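Local coordinates for COPII coat assembly protein SEC16 (Saccharomyces cerevisiae, PDB 3MZK) that helps to start assembly of the COPII coat that forms transport vesicles at the endoplasmic reticulum and takes part in selecting their cargo, at residues S353-L366 with G375-L389. Numbering follows the deposited sequence.
Sequences SSILPQKIYHASLL and GTKYTDYLSSSVRKL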
loop_
_atom_site.group_PDB
_atom_site.type_symbol
_atom_site.label_atom_id
_atom_site.label_comp_id
_atom_site.label_asym_id
_atom_site.label_seq_id
_atom_site.Cartn_x
_atom_site.Cartn_y
_atom_site.Cartn_z
ATOM N N SER B 353 -7.798 8.070 29.940
ATOM C CA SER B 353 -7.316 8.610 31.202
ATOM C C SER B 353 -7.688 10.081 31.344
ATOM O O SER B 353 -8.008 10.548 32.438
ATOM C CB SER B 353 -5.800 8.457 31.291
ATOM O OG SER B 353 -5.433 7.094 31.246
ATOM N N SER B 354 -7.647 10.809 30.234
ATOM C CA SER B 354 -7.840 12.253 30.271
ATOM C C SER B 354 -9.193 12.665 30.850
ATOM O O SER B 354 -9.365 13.810 31.263
ATOM C CB SER B 354 -7.656 12.860 28.879
ATOM O OG SER B 354 -8.646 12.384 27.988
ATOM N N ILE B 355 -10.149 11.740 30.882
ATOM C CA ILE B 355 -11.484 12.070 31.365
ATOM C C ILE B 355 -11.799 11.516 32.758
ATOM O O ILE B 355 -12.891 11.738 33.283
ATOM C CB ILE B 355 -12.596 11.631 30.381
ATOM C CG1 ILE B 355 -12.789 10.117 30.419
ATOM C CG2 ILE B 355 -12.293 12.120 28.980
ATOM C CD1 ILE B 355 -14.115 9.670 29.872
ATOM N N LEU B 356 -10.854 10.802 33.358
ATOM C CA LEU B 356 -11.044 10.307 34.721
ATOM C C LEU B 356 -11.397 11.431 35.701
ATOM O O LEU B 356 -12.314 11.288 36.511
ATOM C CB LEU B 356 -9.818 9.530 35.203
ATOM C CG LEU B 356 -9.737 8.093 34.683
ATOM C CD1 LEU B 356 -8.332 7.522 34.820
ATOM C CD2 LEU B 356 -10.754 7.222 35.402
ATOM N N PRO B 357 -10.669 12.556 35.635
ATOM C CA PRO B 357 -11.052 13.695 36.468
ATOM C C PRO B 357 -12.518 14.060 36.277
ATOM O O PRO B 357 -13.206 14.326 37.258
ATOM C CB PRO B 357 -10.156 14.812 35.942
ATOM C CG PRO B 357 -8.942 14.100 35.491
ATOM C CD PRO B 357 -9.423 12.818 34.896
ATOM N N GLN B 358 -12.991 14.058 35.035
ATOM C CA GLN B 358 -14.371 14.436 34.754
ATOM C C GLN B 358 -15.342 13.452 35.387
ATOM O O GLN B 358 -16.415 13.843 35.829
ATOM C CB GLN B 358 -14.622 14.535 33.250
ATOM C CG GLN B 358 -15.946 15.186 32.884
ATOM C CD GLN B 358 -16.178 15.241 31.378
ATOM O OE1 GLN B 358 -16.539 16.284 30.829
ATOM N NE2 GLN B 358 -15.980 14.111 30.707
ATOM N N LYS B 359 -14.963 12.177 35.434
ATOM C CA LYS B 359 -15.799 11.153 36.056
ATOM C C LYS B 359 -15.940 11.370 37.563
ATOM O O LYS B 359 -17.024 11.202 38.126
ATOM C CB LYS B 359 -15.239 9.757 35.787
ATOM C CG LYS B 359 -15.326 9.321 34.341
ATOM C CD LYS B 359 -14.969 7.854 34.204
ATOM C CE LYS B 359 -14.912 7.426 32.756
ATOM N NZ LYS B 359 -14.397 6.035 32.645
ATOM N N ILE B 360 -14.835 11.733 38.211
ATOM C CA ILE B 360 -14.847 12.017 39.641
ATOM C C ILE B 360 -15.705 13.245 39.900
ATOM O O ILE B 360 -16.497 13.287 40.842
ATOM C CB ILE B 360 -13.426 12.257 40.179
ATOM C CG1 ILE B 360 -12.544 11.034 39.923
ATOM C CG2 ILE B 360 -13.457 12.587 41.667
ATOM C CD1 ILE B 360 -11.126 11.207 40.413
ATOM N N TYR B 361 -15.543 14.244 39.044
ATOM C CA TYR B 361 -16.350 15.453 39.099
ATOM C C TYR B 361 -17.825 15.112 38.914
ATOM O O TYR B 361 -18.703 15.755 39.494
ATOM C CB TYR B 361 -15.868 16.421 38.022
ATOM C CG TYR B 361 -16.855 17.475 37.598
ATOM C CD1 TYR B 361 -17.296 18.444 38.484
ATOM C CD2 TYR B 361 -17.319 17.521 36.290
ATOM C CE1 TYR B 361 -18.186 19.420 38.079
ATOM C CE2 TYR B 361 -18.208 18.488 35.881
ATOM C CZ TYR B 361 -18.635 19.434 36.775
ATOM O OH TYR B 361 -19.515 20.393 36.355
ATOM N N HIS B 362 -18.084 14.090 38.103
ATOM C CA HIS B 362 -19.434 13.590 37.881
ATOM C C HIS B 362 -19.984 13.060 39.202
ATOM O O HIS B 362 -21.061 13.457 39.639
ATOM C CB HIS B 362 -19.413 12.493 36.808
ATOM C CG HIS B 362 -20.763 11.956 36.443
ATOM N ND1 HIS B 362 -20.929 10.864 35.619
ATOM C CD2 HIS B 362 -22.010 12.360 36.789
ATOM C CE1 HIS B 362 -22.219 10.614 35.475
ATOM N NE2 HIS B 362 -22.897 11.505 36.175
ATOM N N ALA B 363 -19.228 12.172 39.841
ATOM C CA ALA B 363 -19.606 11.631 41.147
ATOM C C ALA B 363 -19.845 12.733 42.171
ATOM O O ALA B 363 -20.752 12.645 42.989
ATOM C CB ALA B 363 -18.547 10.666 41.652
ATOM N N SER B 364 -19.019 13.769 42.124
ATOM C CA SER B 364 -19.181 14.918 43.006
ATOM C C SER B 364 -20.524 15.598 42.761
ATOM O O SER B 364 -21.201 16.009 43.702
ATOM C CB SER B 364 -18.040 15.913 42.792
ATOM O OG SER B 364 -18.034 16.917 43.786
ATOM N N LEU B 365 -20.908 15.710 41.492
ATOM C CA LEU B 365 -22.175 16.336 41.127
ATOM C C LEU B 365 -23.379 15.544 41.621
ATOM O O LEU B 365 -24.427 16.114 41.929
ATOM C CB LEU B 365 -22.264 16.536 39.620
ATOM C CG LEU B 365 -21.520 17.767 39.107
ATOM C CD1 LEU B 365 -21.469 17.760 37.594
ATOM C CD2 LEU B 365 -22.178 19.034 39.615
ATOM N N LEU B 366 -23.227 14.228 41.690
ATOM C CA LEU B 366 -24.281 13.374 42.215
ATOM C C LEU B 366 -24.465 13.600 43.710
ATOM O O LEU B 366 -25.590 13.622 44.207
ATOM C CB LEU B 366 -23.968 11.908 41.930
ATOM C CG LEU B 366 -24.059 11.518 40.458
ATOM C CD1 LEU B 366 -23.519 10.110 40.218
ATOM C CD2 LEU B 366 -25.496 11.646 39.976
ATOM N N GLY B 375 -23.818 7.702 43.325
ATOM C CA GLY B 375 -22.532 8.272 43.673
ATOM C C GLY B 375 -21.487 7.227 44.002
ATOM O O GLY B 375 -20.386 7.260 43.457
ATOM N N THR B 376 -21.827 6.299 44.892
ATOM C CA THR B 376 -20.902 5.235 45.274
ATOM C C THR B 376 -20.678 4.254 44.128
ATOM O O THR B 376 -19.593 3.689 43.997
ATOM C CB THR B 376 -21.378 4.470 46.522
ATOM O OG1 THR B 376 -22.690 3.944 46.290
ATOM C CG2 THR B 376 -21.418 5.391 47.721
ATOM N N LYS B 377 -21.699 4.052 43.300
ATOM C CA LYS B 377 -21.542 3.217 42.109
ATOM C C LYS B 377 -20.364 3.709 41.286
ATOM O O LYS B 377 -19.639 2.916 40.696
ATOM C CB LYS B 377 -22.811 3.213 41.254
ATOM C CG LYS B 377 -23.877 2.228 41.709
ATOM C CD LYS B 377 -25.009 2.137 40.695
ATOM C CE LYS B 377 -26.005 1.055 41.073
ATOM N NZ LYS B 377 -27.041 0.875 40.019
ATOM N N TYR B 378 -20.175 5.026 41.264
ATOM C CA TYR B 378 -19.073 5.638 40.527
ATOM C C TYR B 378 -17.744 5.567 41.269
ATOM O O TYR B 378 -16.744 5.119 40.715
ATOM C CB TYR B 378 -19.398 7.087 40.168
ATOM C CG TYR B 378 -20.027 7.235 38.806
ATOM C CD1 TYR B 378 -19.244 7.467 37.679
ATOM C CD2 TYR B 378 -21.400 7.122 38.638
ATOM C CE1 TYR B 378 -19.818 7.592 36.426
ATOM C CE2 TYR B 378 -21.981 7.247 37.390
ATOM C CZ TYR B 378 -21.188 7.481 36.289
ATOM O OH TYR B 378 -21.771 7.606 35.046
ATOM N N THR B 379 -17.731 6.009 42.520
ATOM C CA THR B 379 -16.504 5.974 43.308
ATOM C C THR B 379 -15.925 4.558 43.360
ATOM O O THR B 379 -14.716 4.367 43.230
ATOM C CB THR B 379 -16.709 6.524 44.740
ATOM O OG1 THR B 379 -17.514 5.618 45.505
ATOM C CG2 THR B 379 -17.374 7.892 44.694
ATOM N N ASP B 380 -16.790 3.567 43.535
ATOM C CA ASP B 380 -16.350 2.177 43.559
ATOM C C ASP B 380 -15.731 1.756 42.228
ATOM O O ASP B 380 -14.597 1.267 42.186
ATOM C CB ASP B 380 -17.508 1.253 43.932
ATOM C CG ASP B 380 -17.774 1.230 45.426
ATOM O OD1 ASP B 380 -17.161 2.035 46.161
ATOM O OD2 ASP B 380 -18.602 0.408 45.868
ATOM N N TYR B 381 -16.474 1.949 41.144
ATOM C CA TYR B 381 -15.963 1.622 39.824
ATOM C C TYR B 381 -14.664 2.364 39.547
ATOM O O TYR B 381 -13.710 1.789 39.017
ATOM C CB TYR B 381 -16.991 1.952 38.743
ATOM C CG TYR B 381 -16.420 1.915 37.343
ATOM C CD1 TYR B 381 -16.165 0.707 36.703
ATOM C CD2 TYR B 381 -16.133 3.090 36.661
ATOM C CE1 TYR B 381 -15.639 0.674 35.424
ATOM C CE2 TYR B 381 -15.607 3.068 35.382
ATOM C CZ TYR B 381 -15.362 1.858 34.769
ATOM O OH TYR B 381 -14.842 1.833 33.494
ATOM N N LEU B 382 -14.631 3.642 39.909
ATOM C CA LEU B 382 -13.471 4.478 39.635
ATOM C C LEU B 382 -12.259 4.024 40.433
ATOM O O LEU B 382 -11.125 4.183 39.988
ATOM C CB LEU B 382 -13.783 5.945 39.916
ATOM C CG LEU B 382 -14.730 6.610 38.915
ATOM C CD1 LEU B 382 -15.159 7.989 39.394
ATOM C CD2 LEU B 382 -14.077 6.687 37.543
ATOM N N SER B 383 -12.503 3.453 41.609
ATOM C CA SER B 383 -11.421 2.927 42.430
ATOM C C SER B 383 -10.637 1.869 41.667
ATOM O O SER B 383 -9.427 1.987 41.486
ATOM C CB SER B 383 -11.956 2.356 43.745
ATOM O OG SER B 383 -12.324 3.394 44.638
ATOM N N SER B 384 -11.333 0.835 41.212
ATOM C CA SER B 384 -10.689 -0.222 40.441
ATOM C C SER B 384 -10.055 0.360 39.185
ATOM O O SER B 384 -8.979 -0.061 38.760
ATOM C CB SER B 384 -11.701 -1.301 40.063
ATOM O OG SER B 384 -12.747 -0.756 39.279
ATOM N N SER B 385 -10.736 1.336 38.601
ATOM C CA SER B 385 -10.249 2.007 37.409
ATOM C C SER B 385 -8.891 2.674 37.660
ATOM O O SER B 385 -7.982 2.574 36.835
ATOM C CB SER B 385 -11.279 3.037 36.941
ATOM O OG SER B 385 -11.042 3.446 35.609
ATOM N N VAL B 386 -8.756 3.341 38.805
ATOM C CA VAL B 386 -7.527 4.056 39.152
ATOM C C VAL B 386 -6.427 3.121 39.651
ATOM O O VAL B 386 -5.252 3.308 39.331
ATOM C CB VAL B 386 -7.781 5.140 40.227
ATOM C CG1 VAL B 386 -6.479 5.824 40.616
ATOM C CG2 VAL B 386 -8.792 6.161 39.734
ATOM N N ARG B 387 -6.807 2.120 40.440
ATOM C CA ARG B 387 -5.836 1.166 40.970
ATOM C C ARG B 387 -5.158 0.376 39.856
ATOM O O ARG B 387 -4.129 -0.261 40.076
ATOM C CB ARG B 387 -6.483 0.228 41.997
ATOM C CG ARG B 387 -6.661 0.863 43.376
ATOM C CD ARG B 387 -7.205 -0.120 44.406
ATOM N NE ARG B 387 -8.629 -0.390 44.224
ATOM C CZ ARG B 387 -9.115 -1.399 43.506
ATOM N NH1 ARG B 387 -8.291 -2.241 42.898
ATOM N NH2 ARG B 387 -10.427 -1.567 43.398
ATOM N N LYS B 388 -5.736 0.429 38.660
ATOM C CA LYS B 388 -5.146 -0.217 37.492
ATOM C C LYS B 388 -4.241 0.759 36.746
ATOM O O LYS B 388 -4.040 0.635 35.539
ATOM C CB LYS B 388 -6.235 -0.748 36.553
ATOM N N LEU B 389 -3.706 1.739 37.464
ATOM C CA LEU B 389 -2.809 2.725 36.870
ATOM C C LEU B 389 -1.443 2.686 37.548
ATOM O O LEU B 389 -1.317 2.178 38.661
ATOM C CB LEU B 389 -3.408 4.130 36.987
ATOM C CG LEU B 389 -4.469 4.556 35.968
ATOM C CD1 LEU B 389 -5.219 5.799 36.440
ATOM C CD2 LEU B 389 -3.831 4.800 34.614
#
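Tyr378 packs as a knob into a hole on the neighbouring helix bounded by Lys359, His362, Ala363 and Leu366. The CB of Ala363 lies 4.0 Å from the CB of Tyr378 at the root of the knob, while Leu366, crossing it at about a right angle, brings its CD1 to 4.0 Å from ring atom CD2 of Tyr378. Farther out, the imidazole of His362 lies obliquely against the phenol, planes at 61°, with CZ of Tyr378 3.4 Å from CE1 of His362. The phenol OH is hydrogen-bonded to Glu337 on helix 330-344. The two segments form an antiparallel helical hairpin within the alpha-helical Sec23-binding domain, their axes 8.9 Å apart at closest approach and 156° between directions. Next along the hairpin, Leu382, with CG anti to its carbonyl carbon (chi1 -71°), spreads its methyls over Lys359 and Ile360, CD2 resting 3.6 Å from CD of Lys359 and CD1 4.0 Å from CG1 of Ile360. The extended Lys359 chain then carries NZ past the edge of the Tyr381 ring to a salt bridge with Glu340. Toward the open end, Leu356 slides past Leu382 and meets Leu389 tip to tip, CD1 to CD1 at 3.9 Å.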